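PDB 6BS9: stage III sporulation protein AB from Bacillus subtilis, which is needed for spore formation and probably takes part in a secretion or transport apparatus assembled during sporulation. Local coordinates for residues 45-56 with 68-79. Sequence-based numbering, arbitrary orientation.
Sequences PVSTLFSAFSDQ and WEQSLKKVWDTL
W68 points the edge of its indole at the face of F53, a T-shaped pair with ring planes at 90° and the centroids of F53 and the six-membered indole ring 5.0 Å apart. W68 CE3 lies over the centre of the F53 ring, 3.5 Å above its plane. Both side chains have CG anti to the backbone N (chi1 -178° in F53, -177° in W68), which brings the rings together beside the helix interface. With an alanine in place of this phenylalanine, the W68 edge would probably lose its aromatic face and a gap would open beside it. F50 completes the aromatic cluster: its CE1 comes 3.9 Å from W68 CH2, with the planes oblique. L49 puts CD1 over one face of the indole, toward its rim, and is a knob among W68, S71, L72 and V75. Its CD2 is 3.7 Å from W68 CH2, while its CB meets V75 CG2.

In return, S71 is a knob among L49, A52, F53 and Q56. Its OG, hydrogen-bonded to A67 O of its own helix, sits 3.2 Å from F53 CA. The axes of helix segments 46-56 and 68-75 approach to 8.6 Å and run roughly antiparallel, as a hairpin of successive helices in the all-helical spore_III_AB region, one piece of the longer protein. P45, after a cis peptide bond, packs on T78 and L79 at one end.

W68 NE1 is hydrogen-bonded to L89 O, which ties the indole to helix 83-95. No hydrogen bond crosses between the two segments; they meet by apolar and aromatic packing, so their fit rests on shape.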
loop_
_atom_site.group_PDB
_atom_site.type_symbol
_atom_site.label_atom_id
_atom_site.label_comp_id
_atom_site.label_asym_id
_atom_site.label_seq_id
_atom_site.Cartn_x
_atom_site.Cartn_y
_atom_site.Cartn_z
ATOM N N PRO A 45 -12.067 3.974 1.486
ATOM C CA PRO A 45 -11.423 3.439 2.726
ATOM C C PRO A 45 -9.883 3.277 2.667
ATOM O O PRO A 45 -9.270 3.072 3.723
ATOM C CB PRO A 45 -12.090 2.054 2.899
ATOM C CG PRO A 45 -12.419 1.668 1.483
ATOM C CD PRO A 45 -12.822 2.950 0.762
ATOM N N VAL A 46 -9.256 3.454 1.496
ATOM C CA VAL A 46 -7.802 3.272 1.395
ATOM C C VAL A 46 -7.027 4.241 2.264
ATOM O O VAL A 46 -6.039 3.873 2.879
ATOM C CB VAL A 46 -7.339 3.383 -0.061
ATOM C CG1 VAL A 46 -5.848 3.394 -0.193
ATOM C CG2 VAL A 46 -7.878 2.187 -0.869
ATOM N N SER A 47 -7.505 5.468 2.366
ATOM C CA SER A 47 -6.937 6.457 3.303
ATOM C C SER A 47 -6.626 5.935 4.701
ATOM O O SER A 47 -5.538 6.177 5.232
ATOM C CB SER A 47 -7.908 7.626 3.476
ATOM O OG SER A 47 -7.370 8.589 4.323
ATOM N N THR A 48 -7.518 5.121 5.243
ATOM C CA THR A 48 -7.346 4.560 6.587
ATOM C C THR A 48 -6.168 3.590 6.747
ATOM O O THR A 48 -5.514 3.522 7.796
ATOM C CB THR A 48 -8.642 3.883 7.051
ATOM O OG1 THR A 48 -9.680 4.866 7.004
ATOM C CG2 THR A 48 -8.502 3.455 8.517
ATOM N N LEU A 49 -5.791 2.919 5.666
ATOM C CA LEU A 49 -4.569 2.133 5.708
ATOM C C LEU A 49 -3.385 3.039 6.084
ATOM O O LEU A 49 -2.536 2.635 6.862
ATOM C CB LEU A 49 -4.341 1.422 4.366
ATOM C CG LEU A 49 -3.015 0.660 4.167
ATOM C CD1 LEU A 49 -2.762 -0.426 5.183
ATOM C CD2 LEU A 49 -3.030 0.024 2.796
ATOM N N PHE A 50 -3.335 4.243 5.493
ATOM C CA PHE A 50 -2.197 5.122 5.616
ATOM C C PHE A 50 -2.208 5.917 6.906
ATOM O O PHE A 50 -1.130 6.122 7.491
ATOM C CB PHE A 50 -2.011 6.016 4.353
ATOM C CG PHE A 50 -1.632 5.200 3.168
ATOM C CD1 PHE A 50 -0.326 4.770 3.012
ATOM C CD2 PHE A 50 -2.643 4.628 2.381
ATOM C CE1 PHE A 50 -0.002 3.882 2.042
ATOM C CE2 PHE A 50 -2.314 3.776 1.356
ATOM C CZ PHE A 50 -0.986 3.390 1.188
ATOM N N SER A 51 -3.383 6.280 7.383
ATOM C CA SER A 51 -3.462 6.909 8.722
ATOM C C SER A 51 -3.194 5.905 9.845
ATOM O O SER A 51 -2.479 6.233 10.783
ATOM C CB SER A 51 -4.820 7.680 8.968
ATOM O OG SER A 51 -5.909 6.874 8.749
ATOM N N ALA A 52 -3.722 4.695 9.723
ATOM C CA ALA A 52 -3.350 3.629 10.672
ATOM C C ALA A 52 -1.857 3.322 10.705
ATOM O O ALA A 52 -1.312 3.139 11.780
ATOM C CB ALA A 52 -4.099 2.379 10.353
ATOM N N PHE A 53 -1.213 3.288 9.536
ATOM C CA PHE A 53 0.212 3.036 9.440
ATOM C C PHE A 53 0.987 4.154 10.140
ATOM O O PHE A 53 1.880 3.878 10.943
ATOM C CB PHE A 53 0.609 2.968 7.963
ATOM C CG PHE A 53 2.066 2.654 7.704
ATOM C CD1 PHE A 53 2.735 1.683 8.405
ATOM C CD2 PHE A 53 2.753 3.290 6.703
ATOM C CE1 PHE A 53 4.071 1.340 8.113
ATOM C CE2 PHE A 53 4.101 2.949 6.378
ATOM C CZ PHE A 53 4.768 1.977 7.101
ATOM N N SER A 54 0.577 5.389 9.886
ATOM C CA SER A 54 1.172 6.569 10.533
ATOM C C SER A 54 1.059 6.530 12.040
ATOM O O SER A 54 2.021 6.675 12.751
ATOM C CB SER A 54 0.488 7.838 10.011
ATOM O OG SER A 54 0.994 8.976 10.648
ATOM N N ASP A 55 -0.134 6.252 12.550
ATOM C CA ASP A 55 -0.286 6.062 13.986
ATOM C C ASP A 55 0.664 4.980 14.538
ATOM O O ASP A 55 1.221 5.132 15.585
ATOM C CB ASP A 55 -1.738 5.646 14.315
ATOM C CG ASP A 55 -2.725 6.736 14.055
ATOM O OD1 ASP A 55 -2.309 7.929 13.940
ATOM O OD2 ASP A 55 -3.940 6.409 13.946
ATOM N N GLN A 56 0.752 3.844 13.869
ATOM C CA GLN A 56 1.461 2.685 14.433
ATOM C C GLN A 56 2.906 3.018 14.494
ATOM O O GLN A 56 3.546 2.705 15.453
ATOM C CB GLN A 56 1.252 1.401 13.593
ATOM C CG GLN A 56 0.080 0.492 13.946
ATOM C CD GLN A 56 -0.101 0.338 15.430
ATOM O OE1 GLN A 56 -0.975 0.968 16.016
ATOM N NE2 GLN A 56 0.731 -0.476 16.046
ATOM N N TRP A 68 3.202 -1.859 9.321
ATOM C CA TRP A 68 2.464 -2.082 8.099
ATOM C C TRP A 68 1.520 -3.312 8.137
ATOM O O TRP A 68 0.324 -3.208 7.788
ATOM C CB TRP A 68 3.404 -2.224 6.929
ATOM C CG TRP A 68 2.681 -2.386 5.709
ATOM C CD1 TRP A 68 2.374 -3.567 5.065
ATOM C CD2 TRP A 68 2.058 -1.356 4.940
ATOM N NE1 TRP A 68 1.682 -3.311 3.880
ATOM C CE2 TRP A 68 1.454 -1.971 3.802
ATOM C CE3 TRP A 68 1.953 0.045 5.073
ATOM C CZ2 TRP A 68 0.741 -1.233 2.870
ATOM C CZ3 TRP A 68 1.271 0.778 4.107
ATOM C CH2 TRP A 68 0.705 0.154 3.036
ATOM N N GLU A 69 2.054 -4.437 8.578
ATOM C CA GLU A 69 1.275 -5.678 8.682
ATOM C C GLU A 69 0.061 -5.493 9.563
ATOM O O GLU A 69 -1.040 -5.886 9.187
ATOM C CB GLU A 69 2.086 -6.860 9.228
ATOM C CG GLU A 69 2.355 -7.901 8.174
ATOM C CD GLU A 69 3.678 -7.751 7.470
ATOM O OE1 GLU A 69 4.675 -8.089 8.151
ATOM O OE2 GLU A 69 3.676 -7.381 6.254
ATOM N N GLN A 70 0.265 -4.874 10.715
ATOM C CA GLN A 70 -0.818 -4.603 11.661
ATOM C C GLN A 70 -1.880 -3.686 11.037
ATOM O O GLN A 70 -3.050 -3.939 11.148
ATOM C CB GLN A 70 -0.239 -4.005 12.948
ATOM C CG GLN A 70 -0.804 -4.580 14.238
ATOM C CD GLN A 70 -0.096 -4.070 15.503
ATOM O OE1 GLN A 70 -0.736 -3.473 16.393
ATOM N NE2 GLN A 70 1.237 -4.300 15.598
ATOM N N SER A 71 -1.459 -2.639 10.335
ATOM C CA SER A 71 -2.410 -1.730 9.742
ATOM C C SER A 71 -3.177 -2.375 8.630
ATOM O O SER A 71 -4.385 -2.214 8.485
ATOM C CB SER A 71 -1.699 -0.474 9.222
ATOM O OG SER A 71 -0.817 0.062 10.185
ATOM N N LEU A 72 -2.473 -3.160 7.876
ATOM C CA LEU A 72 -3.112 -3.909 6.823
ATOM C C LEU A 72 -4.259 -4.842 7.301
ATOM O O LEU A 72 -5.341 -4.890 6.682
ATOM C CB LEU A 72 -2.026 -4.675 6.051
ATOM C CG LEU A 72 -2.456 -5.507 4.857
ATOM C CD1 LEU A 72 -3.062 -4.605 3.780
ATOM C CD2 LEU A 72 -1.238 -6.284 4.341
ATOM N N LYS A 73 -4.000 -5.618 8.342
ATOM C CA LYS A 73 -5.005 -6.556 8.907
ATOM C C LYS A 73 -6.185 -5.817 9.482
ATOM O O LYS A 73 -7.344 -6.217 9.347
ATOM C CB LYS A 73 -4.379 -7.463 9.980
ATOM C CG LYS A 73 -3.356 -8.475 9.414
ATOM C CD LYS A 73 -3.045 -9.649 10.350
ATOM C CE LYS A 73 -1.693 -9.638 11.088
ATOM N NZ LYS A 73 -0.705 -10.668 10.630
ATOM N N LYS A 74 -5.871 -4.727 10.146
ATOM C CA LYS A 74 -6.883 -3.905 10.765
ATOM C C LYS A 74 -7.845 -3.371 9.705
ATOM O O LYS A 74 -9.044 -3.324 9.943
ATOM C CB LYS A 74 -6.153 -2.800 11.556
ATOM C CG LYS A 74 -6.938 -1.926 12.518
ATOM C CD LYS A 74 -6.094 -0.662 12.868
ATOM C CE LYS A 74 -6.938 0.490 13.503
ATOM N NZ LYS A 74 -7.925 0.120 14.576
ATOM N N VAL A 75 -7.362 -2.943 8.536
ATOM C CA VAL A 75 -8.262 -2.282 7.577
ATOM C C VAL A 75 -8.787 -3.225 6.530
ATOM O O VAL A 75 -9.732 -2.881 5.808
ATOM C CB VAL A 75 -7.631 -1.029 6.891
ATOM C CG1 VAL A 75 -7.066 -0.042 7.922
ATOM C CG2 VAL A 75 -6.569 -1.429 5.872
ATOM N N TRP A 76 -8.176 -4.391 6.432
ATOM C CA TRP A 76 -8.418 -5.262 5.318
ATOM C C TRP A 76 -9.862 -5.448 4.904
ATOM O O TRP A 76 -10.198 -5.335 3.710
ATOM C CB TRP A 76 -7.822 -6.646 5.587
ATOM C CG TRP A 76 -8.002 -7.486 4.377
ATOM C CD1 TRP A 76 -8.819 -8.582 4.240
ATOM C CD2 TRP A 76 -7.470 -7.200 3.069
ATOM N NE1 TRP A 76 -8.801 -9.001 2.921
ATOM C CE2 TRP A 76 -7.968 -8.182 2.193
ATOM C CE3 TRP A 76 -6.560 -6.234 2.572
ATOM C CZ2 TRP A 76 -7.599 -8.236 0.848
ATOM C CZ3 TRP A 76 -6.193 -6.280 1.256
ATOM C CH2 TRP A 76 -6.718 -7.285 0.398
ATOM N N ASP A 77 -10.736 -5.725 5.854
ATOM C CA ASP A 77 -12.140 -6.003 5.535
ATOM C C ASP A 77 -12.899 -4.789 5.023
ATOM O O ASP A 77 -13.952 -4.933 4.457
ATOM C CB ASP A 77 -12.867 -6.589 6.761
ATOM C CG ASP A 77 -12.426 -8.024 7.069
ATOM O OD1 ASP A 77 -11.971 -8.777 6.167
ATOM O OD2 ASP A 77 -12.550 -8.424 8.243
ATOM N N THR A 78 -12.379 -3.571 5.212
ATOM C CA THR A 78 -13.043 -2.406 4.642
ATOM C C THR A 78 -12.776 -2.225 3.137
ATOM O O THR A 78 -13.437 -1.419 2.449
ATOM C CB THR A 78 -12.670 -1.140 5.437
ATOM O OG1 THR A 78 -11.261 -0.922 5.387
ATOM C CG2 THR A 78 -13.075 -1.296 6.925
ATOM N N LEU A 79 -11.760 -2.910 2.638
ATOM C CA LEU A 79 -11.318 -2.697 1.274
ATOM C C LEU A 79 -12.095 -3.634 0.387
ATOM O O LEU A 79 -12.788 -4.520 0.882
ATOM C CB LEU A 79 -9.813 -2.934 1.172
ATOM C CG LEU A 79 -8.941 -2.157 2.164
ATOM C CD1 LEU A 79 -7.489 -2.423 1.846
ATOM C CD2 LEU A 79 -9.198 -0.634 2.164
#